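Local structure of inositol monophosphatase family protein (Staphylococcus aureus subsp. aureus MSSA476, 4I3Y) at residues K133-I138 / A143-I148; E141-F144 / K149-E152. The protein probably catalyses the magnesium-dependent hydrolysis of inositol monophosphates to inositol and phosphate, a reaction inhibited by lithium. All coordinates share one frame; numbering follows the deposited sequence.

Contact 1 (K133-I138 / A143-I148); sequences KLYKAI and AFCNGI
Lys136 and Phe144 form the hydrogen-bonded pair of two antiparallel strands. Lys136 N donates to Phe144 O at 2.8 Å, and Phe144 N returns to Lys136 O at 2.7 Å. The pairing continues just past the end of the second strand, where Asn146 N reaches Leu134 O at 2.8 Å. The Asn146 side chain returns the bond as an acceptor: Leu134 N points almost straight (176°) at Asn146 OD1, 3.0 Å away, although it approaches from above the plane of the amide. This amide grips one stretch of chain twice, ND2 also donating to Lys132 O, and asparagine tolerates the positive phi needed here. Water 1 adds a further bridge, giving a hydrogen to Leu134 O and receiving one from Gly147 N.

On one face of the sheet, a sulfur-aromatic contact joins Cys145 to Tyr135. With SG anti to the backbone N (chi1 178°), the thiol lies over the ring, 3.9 Å from its centroid and displaced toward the rim at CE1. Ala137 and Ala143 sit next to this pair with CB atoms 4.4 Å apart; their small methyls suit the approach of Phe222 from helix 219-225.

The opposite face carries Lys136, Ile138 and Phe144. The Lys136 chain, extended beyond CG, crosses the Phe144 side chain obliquely, its CE 4.0 Å from CD2, and its ammonium goes on to a salt bridge with Asp16 of helix 12-35. Ile138 CD1 also reaches Phe144 CD2, while Leu134 packs under the same helix.

The whole is a beta hairpin in the layered alpha/beta fold of the inositol monophosphatase family, with helices on both faces; its second strand runs straight into a type I' turn, whose middle positions are Asn146 and Gly147, both at positive phi.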
ATOM      1  N   LYS A 133      -5.996 -11.946   5.634  1.00 18.04           N
ATOM      2  CA  LYS A 133      -6.660 -11.183   6.685  1.00 18.13           C
ATOM      3  C   LYS A 133      -8.123 -11.041   6.303  1.00 16.57           C
ATOM      4  O   LYS A 133      -8.445 -10.316   5.354  1.00 16.35           O
ATOM      5  CB  LYS A 133      -5.979  -9.786   6.893  1.00 18.60           C
ATOM      6  CG  LYS A 133      -4.604  -9.859   7.612  1.00 20.76           C
ATOM      7  CD  LYS A 133      -3.942  -8.504   7.967  1.00 23.13           C
ATOM      8  CE  LYS A 133      -3.173  -7.908   6.790  1.00 28.25           C
ATOM      9  NZ  LYS A 133      -2.524  -6.535   6.892  1.00 30.58           N
ATOM     10  N   LEU A 134      -8.986 -11.749   7.041  1.00 16.51           N
ATOM     11  CA  LEU A 134     -10.435 -11.728   6.864  1.00 14.83           C
ATOM     12  C   LEU A 134     -11.030 -10.669   7.781  1.00 14.60           C
ATOM     13  O   LEU A 134     -11.076 -10.822   9.011  1.00 15.66           O
ATOM     14  CB  LEU A 134     -11.069 -13.111   7.127  1.00 15.00           C
ATOM     15  CG  LEU A 134     -12.612 -13.147   6.972  1.00 15.37           C
ATOM     16  CD1 LEU A 134     -13.043 -12.674   5.593  1.00 14.46           C
ATOM     17  CD2 LEU A 134     -13.132 -14.586   7.116  1.00 16.10           C
ATOM     18  N   TYR A 135     -11.395  -9.518   7.192  1.00 13.64           N
ATOM     19  CA  TYR A 135     -12.144  -8.522   7.943  1.00 12.64           C
ATOM     20  C   TYR A 135     -13.626  -8.950   7.908  1.00 11.71           C
ATOM     21  O   TYR A 135     -14.182  -9.209   6.827  1.00 12.91           O
ATOM     22  CB  TYR A 135     -11.969  -7.099   7.399  1.00 11.53           C
ATOM     23  CG  TYR A 135     -10.512  -6.643   7.391  1.00 11.61           C
ATOM     24  CD1 TYR A 135      -9.993  -5.984   8.503  1.00 12.01           C
ATOM     25  CD2 TYR A 135      -9.662  -6.891   6.304  1.00 10.99           C
ATOM     26  CE1 TYR A 135      -8.657  -5.571   8.544  1.00 13.14           C
ATOM     27  CE2 TYR A 135      -8.299  -6.480   6.340  1.00 12.78           C
ATOM     28  CZ  TYR A 135      -7.828  -5.797   7.471  1.00 12.07           C
ATOM     29  OH  TYR A 135      -6.534  -5.372   7.614  1.00 13.86           O
ATOM     30  N   LYS A 136     -14.273  -8.973   9.068  1.00 11.22           N
ATOM     31  CA  LYS A 136     -15.723  -9.239   9.047  1.00 12.43           C
ATOM     32  C   LYS A 136     -16.439  -8.370  10.055  1.00 13.62           C
ATOM     33  O   LYS A 136     -15.843  -7.970  11.061  1.00 14.11           O
ATOM     34  CB  LYS A 136     -16.018 -10.721   9.301  1.00 11.75           C
ATOM     35  CG  LYS A 136     -15.675 -11.184  10.716  1.00 13.16           C
ATOM     36  CD  LYS A 136     -16.079 -12.659  10.894  1.00 14.52           C
ATOM     37  CE  LYS A 136     -15.949 -13.099  12.371  1.00 14.94           C
ATOM     38  NZ  LYS A 136     -16.356 -14.531  12.439  1.00 15.61           N
ATOM     39  N   ALA A 137     -17.699  -8.069   9.745  1.00 14.29           N
ATOM     40  CA  ALA A 137     -18.593  -7.312  10.607  1.00 15.16           C
ATOM     41  C   ALA A 137     -19.902  -8.119  10.755  1.00 16.33           C
ATOM     42  O   ALA A 137     -20.462  -8.610   9.756  1.00 15.94           O
ATOM     43  CB  ALA A 137     -18.859  -5.968   9.997  1.00 12.93           C
ATOM     44  N   ILE A 138     -20.343  -8.288  12.016  1.00 18.34           N
ATOM     45  CA  ILE A 138     -21.564  -9.033  12.339  1.00 16.81           C
ATOM     46  C   ILE A 138     -22.416  -8.250  13.291  1.00 16.23           C
ATOM     47  O   ILE A 138     -21.962  -7.936  14.404  1.00 17.32           O
ATOM     48  CB  ILE A 138     -21.277 -10.377  13.039  1.00 18.66           C
ATOM     49  CG1 ILE A 138     -20.524 -11.309  12.097  1.00 18.80           C
ATOM     50  CG2 ILE A 138     -22.594 -10.989  13.593  1.00 16.46           C
ATOM     51  CD1 ILE A 138     -19.107 -11.499  12.518  1.00 19.91           C
ATOM     52  N   ALA A 143     -16.955  -6.124  14.860  1.00 17.28           N
ATOM     53  CA  ALA A 143     -16.080  -6.228  13.692  1.00 16.76           C
ATOM     54  C   ALA A 143     -14.779  -6.866  14.089  1.00 15.30           C
ATOM     55  O   ALA A 143     -14.289  -6.609  15.191  1.00 14.89           O
ATOM     56  CB  ALA A 143     -15.860  -4.857  13.031  1.00 16.96           C
ATOM     57  N   PHE A 144     -14.249  -7.726  13.198  1.00 14.41           N
ATOM     58  CA  PHE A 144     -13.074  -8.555  13.494  1.00 14.98           C
ATOM     59  C   PHE A 144     -12.090  -8.584  12.323  1.00 14.41           C
ATOM     60  O   PHE A 144     -12.483  -8.487  11.164  1.00 15.57           O
ATOM     61  CB  PHE A 144     -13.512 -10.016  13.832  1.00 15.07           C
ATOM     62  CG  PHE A 144     -14.445 -10.090  14.982  1.00 16.03           C
ATOM     63  CD1 PHE A 144     -13.961 -10.335  16.280  1.00 14.93           C
ATOM     64  CD2 PHE A 144     -15.829  -9.886  14.790  1.00 16.47           C
ATOM     65  CE1 PHE A 144     -14.845 -10.382  17.377  1.00 15.89           C
ATOM     66  CE2 PHE A 144     -16.712  -9.958  15.868  1.00 15.55           C
ATOM     67  CZ  PHE A 144     -16.204 -10.187  17.167  1.00 16.99           C
ATOM     68  N   CYS A 145     -10.808  -8.729  12.620  1.00 15.90           N
ATOM     69  CA  CYS A 145      -9.808  -9.069  11.584  1.00 15.09           C
ATOM     70  C   CYS A 145      -9.226 -10.387  12.033  1.00 16.83           C
ATOM     71  O   CYS A 145      -8.595 -10.463  13.103  1.00 18.34           O
ATOM     72  CB  CYS A 145      -8.736  -8.007  11.452  1.00 14.82           C
ATOM     73  SG  CYS A 145      -7.474  -8.440  10.216  1.00 16.23           S
ATOM     74  N   ASN A 146      -9.459 -11.439  11.249  1.00 17.43           N
ATOM     75  CA  ASN A 146      -9.076 -12.812  11.682  1.00 18.61           C
ATOM     76  C   ASN A 146      -9.532 -13.085  13.078  1.00 18.46           C
ATOM     77  O   ASN A 146      -8.769 -13.597  13.900  1.00 21.01           O
ATOM     78  CB  ASN A 146      -7.572 -13.060  11.584  1.00 15.87           C
ATOM     79  CG  ASN A 146      -7.118 -13.123  10.138  1.00 16.15           C
ATOM     80  OD1 ASN A 146      -7.949 -13.397   9.262  1.00 16.09           O
ATOM     81  ND2 ASN A 146      -5.808 -12.888   9.865  1.00 14.90           N
ATOM     82  N   GLY A 147     -10.754 -12.710  13.381  1.00 17.94           N
ATOM     83  CA  GLY A 147     -11.169 -12.937  14.778  1.00 23.70           C
ATOM     84  C   GLY A 147     -10.497 -12.126  15.892  1.00 22.97           C
ATOM     85  O   GLY A 147     -10.857 -12.286  17.045  1.00 22.05           O
ATOM     86  N   ILE A 148      -9.560 -11.237  15.588  1.00 22.20           N
ATOM     87  CA  ILE A 148      -9.203 -10.232  16.588  1.00 22.89           C
ATOM     88  C   ILE A 148     -10.236  -9.092  16.469  1.00 21.83           C
ATOM     89  O   ILE A 148     -10.436  -8.611  15.394  1.00 19.98           O
ATOM     90  CB  ILE A 148      -7.754  -9.783  16.395  1.00 27.90           C
ATOM     91  CG1 ILE A 148      -6.783 -10.924  16.865  1.00 37.57           C
ATOM     92  CG2 ILE A 148      -7.505  -8.469  17.103  1.00 36.17           C
ATOM     93  CD1 ILE A 148      -5.511 -11.147  16.032  1.00 34.32           C
TER
HETATM   94  O   HOH W   1     -12.436 -12.214  11.080  1.00 15.37           O

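Contact 2 (E141-F144 / K149-E152); sequences EGAF and KMEE
Met150 and Lys149 meet Ala143 and Phe144 across a tight beta hairpin, whose two strands are joined by the type I' turn Cys145-Ile148. The close part lies near that turn. Met150 N donates to Ala143 O at 2.7 Å, and Lys149 CB lies 3.5 Å from Phe144 CE1, the aliphatic part of the lysine resting against the CD1-CE1 side of the ring. A chi1 of -168° swings the Lys149 chain away from its own amide nitrogen and on past the ring toward Glu141. On the other face, Ala143 CB and Met150 CB are 4.3 Å apart and both side chains touch Leu226; the flexible methionine continues to Ala199 and Lys200 of helix 191-200.

Farther from the turn the strands part, and a classic beta bulge sets Glu141 and Gly142 opposite the single Ile138. Lacking a side chain, Gly142 allows Lys149 CE within 4.4 Å of its CA, and its phi of 127° suits only a residue without a CB. Lysine fits this watery edge: its apolar stem lies on a ring while its charge stays among polar partners. At 3.2 Å, Lys149 NZ forms a salt bridge with Glu151 OE2; water 2 donates to Glu141 O and accepts only a weak bond from NZ. Water 3 accepts from Ala143 N and Lys149 NZ, and donates to Met150 O at 2.6 Å.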
ATOM      1  N   GLU A 141     -22.523  -8.690  17.217  1.00 25.01           N
ATOM      2  CA  GLU A 141     -21.243  -9.227  17.707  1.00 23.17           C
ATOM      3  C   GLU A 141     -20.067  -8.232  17.622  1.00 23.32           C
ATOM      4  O   GLU A 141     -19.276  -8.166  18.540  1.00 23.35           O
ATOM      5  CB  GLU A 141     -20.857 -10.428  16.882  1.00 27.32           C
ATOM      6  CG  GLU A 141     -21.046 -11.804  17.468  1.00 32.74           C
ATOM      7  CD  GLU A 141     -20.368 -12.868  16.594  1.00 37.31           C
ATOM      8  OE1 GLU A 141     -19.164 -13.141  16.815  1.00 39.88           O
ATOM      9  OE2 GLU A 141     -21.011 -13.454  15.676  1.00 40.17           O
ATOM     10  N   GLY A 142     -19.922  -7.528  16.487  1.00 20.93           N
ATOM     11  CA  GLY A 142     -18.886  -6.516  16.262  1.00 18.24           C
ATOM     12  C   GLY A 142     -18.102  -6.786  14.972  1.00 17.03           C
ATOM     13  O   GLY A 142     -18.534  -7.561  14.097  1.00 16.70           O
ATOM     14  N   ALA A 143     -16.955  -6.124  14.860  1.00 17.28           N
ATOM     15  CA  ALA A 143     -16.080  -6.228  13.692  1.00 16.76           C
ATOM     16  C   ALA A 143     -14.779  -6.866  14.089  1.00 15.30           C
ATOM     17  O   ALA A 143     -14.289  -6.609  15.191  1.00 14.89           O
ATOM     18  CB  ALA A 143     -15.860  -4.857  13.031  1.00 16.96           C
ATOM     19  N   PHE A 144     -14.249  -7.726  13.198  1.00 14.41           N
ATOM     20  CA  PHE A 144     -13.074  -8.555  13.494  1.00 14.98           C
ATOM     21  C   PHE A 144     -12.090  -8.584  12.323  1.00 14.41           C
ATOM     22  O   PHE A 144     -12.483  -8.487  11.164  1.00 15.57           O
ATOM     23  CB  PHE A 144     -13.512 -10.016  13.832  1.00 15.07           C
ATOM     24  CG  PHE A 144     -14.445 -10.090  14.982  1.00 16.03           C
ATOM     25  CD1 PHE A 144     -13.961 -10.335  16.280  1.00 14.93           C
ATOM     26  CD2 PHE A 144     -15.829  -9.886  14.790  1.00 16.47           C
ATOM     27  CE1 PHE A 144     -14.845 -10.382  17.377  1.00 15.89           C
ATOM     28  CE2 PHE A 144     -16.712  -9.958  15.868  1.00 15.55           C
ATOM     29  CZ  PHE A 144     -16.204 -10.187  17.167  1.00 16.99           C
ATOM     30  N   LYS A 149     -10.896  -8.657  17.562  1.00 18.45           N
ATOM     31  CA  LYS A 149     -12.006  -7.702  17.493  1.00 17.06           C
ATOM     32  C   LYS A 149     -11.469  -6.278  17.280  1.00 17.65           C
ATOM     33  O   LYS A 149     -10.557  -5.859  17.980  1.00 18.28           O
ATOM     34  CB  LYS A 149     -12.930  -7.767  18.746  1.00 18.03           C
ATOM     35  CG  LYS A 149     -14.276  -7.016  18.663  1.00 19.86           C
ATOM     36  CD  LYS A 149     -15.136  -7.279  19.940  1.00 21.04           C
ATOM     37  CE  LYS A 149     -16.502  -6.585  19.902  1.00 20.20           C
ATOM     38  NZ  LYS A 149     -16.320  -5.135  19.556  1.00 17.56           N
ATOM     39  N   MET A 150     -12.010  -5.576  16.286  1.00 15.13           N
ATOM     40  CA  MET A 150     -11.691  -4.182  16.023  1.00 16.41           C
ATOM     41  C   MET A 150     -12.507  -3.249  16.919  1.00 18.42           C
ATOM     42  O   MET A 150     -13.676  -3.549  17.212  1.00 20.09           O
ATOM     43  CB  MET A 150     -11.997  -3.891  14.547  1.00 15.95           C
ATOM     44  CG  MET A 150     -11.212  -4.751  13.566  1.00 15.86           C
ATOM     45  SD  MET A 150     -11.766  -4.703  11.815  1.00 18.81           S
ATOM     46  CE  MET A 150     -11.077  -3.084  11.397  1.00 14.59           C
ATOM     47  N   GLU A 151     -11.949  -2.093  17.303  1.00 19.32           N
ATOM     48  CA  GLU A 151     -12.718  -1.100  18.065  1.00 18.88           C
ATOM     49  C   GLU A 151     -12.664   0.269  17.372  1.00 19.58           C
ATOM     50  O   GLU A 151     -11.788   0.512  16.534  1.00 20.96           O
ATOM     51  CB  GLU A 151     -12.244  -0.959  19.535  1.00 19.76           C
ATOM     52  CG  GLU A 151     -12.269  -2.214  20.441  1.00 20.92           C
ATOM     53  CD  GLU A 151     -13.632  -2.808  20.628  1.00 22.64           C
ATOM     54  OE1 GLU A 151     -14.654  -2.162  20.405  1.00 25.24           O
ATOM     55  OE2 GLU A 151     -13.715  -3.980  20.975  1.00 22.96           O
ATOM     56  N   GLU A 152     -13.564   1.176  17.734  1.00 15.89           N
ATOM     57  CA  GLU A 152     -13.568   2.481  17.087  1.00 18.50           C
ATOM     58  C   GLU A 152     -12.127   3.094  17.135  1.00 15.68           C
ATOM     59  O   GLU A 152     -11.454   3.065  18.217  1.00 15.97           O
ATOM     60  CB  GLU A 152     -14.650   3.407  17.718  1.00 19.57           C
ATOM     61  CG  GLU A 152     -14.545   4.863  17.214  1.00 22.94           C
ATOM     62  CD  GLU A 152     -15.272   5.874  18.105  1.00 23.31           C
ATOM     63  OE1 GLU A 152     -15.920   5.407  19.057  1.00 25.31           O
ATOM     64  OE2 GLU A 152     -15.180   7.114  17.876  1.00 20.50           O
TER
HETATM   65  O   HOH W   2     -19.388  -5.355  20.051  1.00 41.31           O
HETATM   66  O   HOH W   3     -16.188  -4.358  17.060  1.00 15.52           O

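How the contacts relate
Following the chain, strand 133-138 turns through a short loop into strand 142-145, and contact 1 closes that loop. The chain then reverses again at Cys145-Ile148, and contact 2 closes this second hairpin with strand 148-150. The two overlap in a staggered way, neither enclosing the other: contact 2 begins before contact 1 has ended, and Ala143 and Phe144 serve both. Together they make a three-stranded meander at one margin of the seven-stranded sheet, with strand 142-145 in the middle. The outer strands also touch each other across it, Tyr135 CD1 lying 4.0 Å from Met150 SD, on the side of helices 191-200 and 219-225.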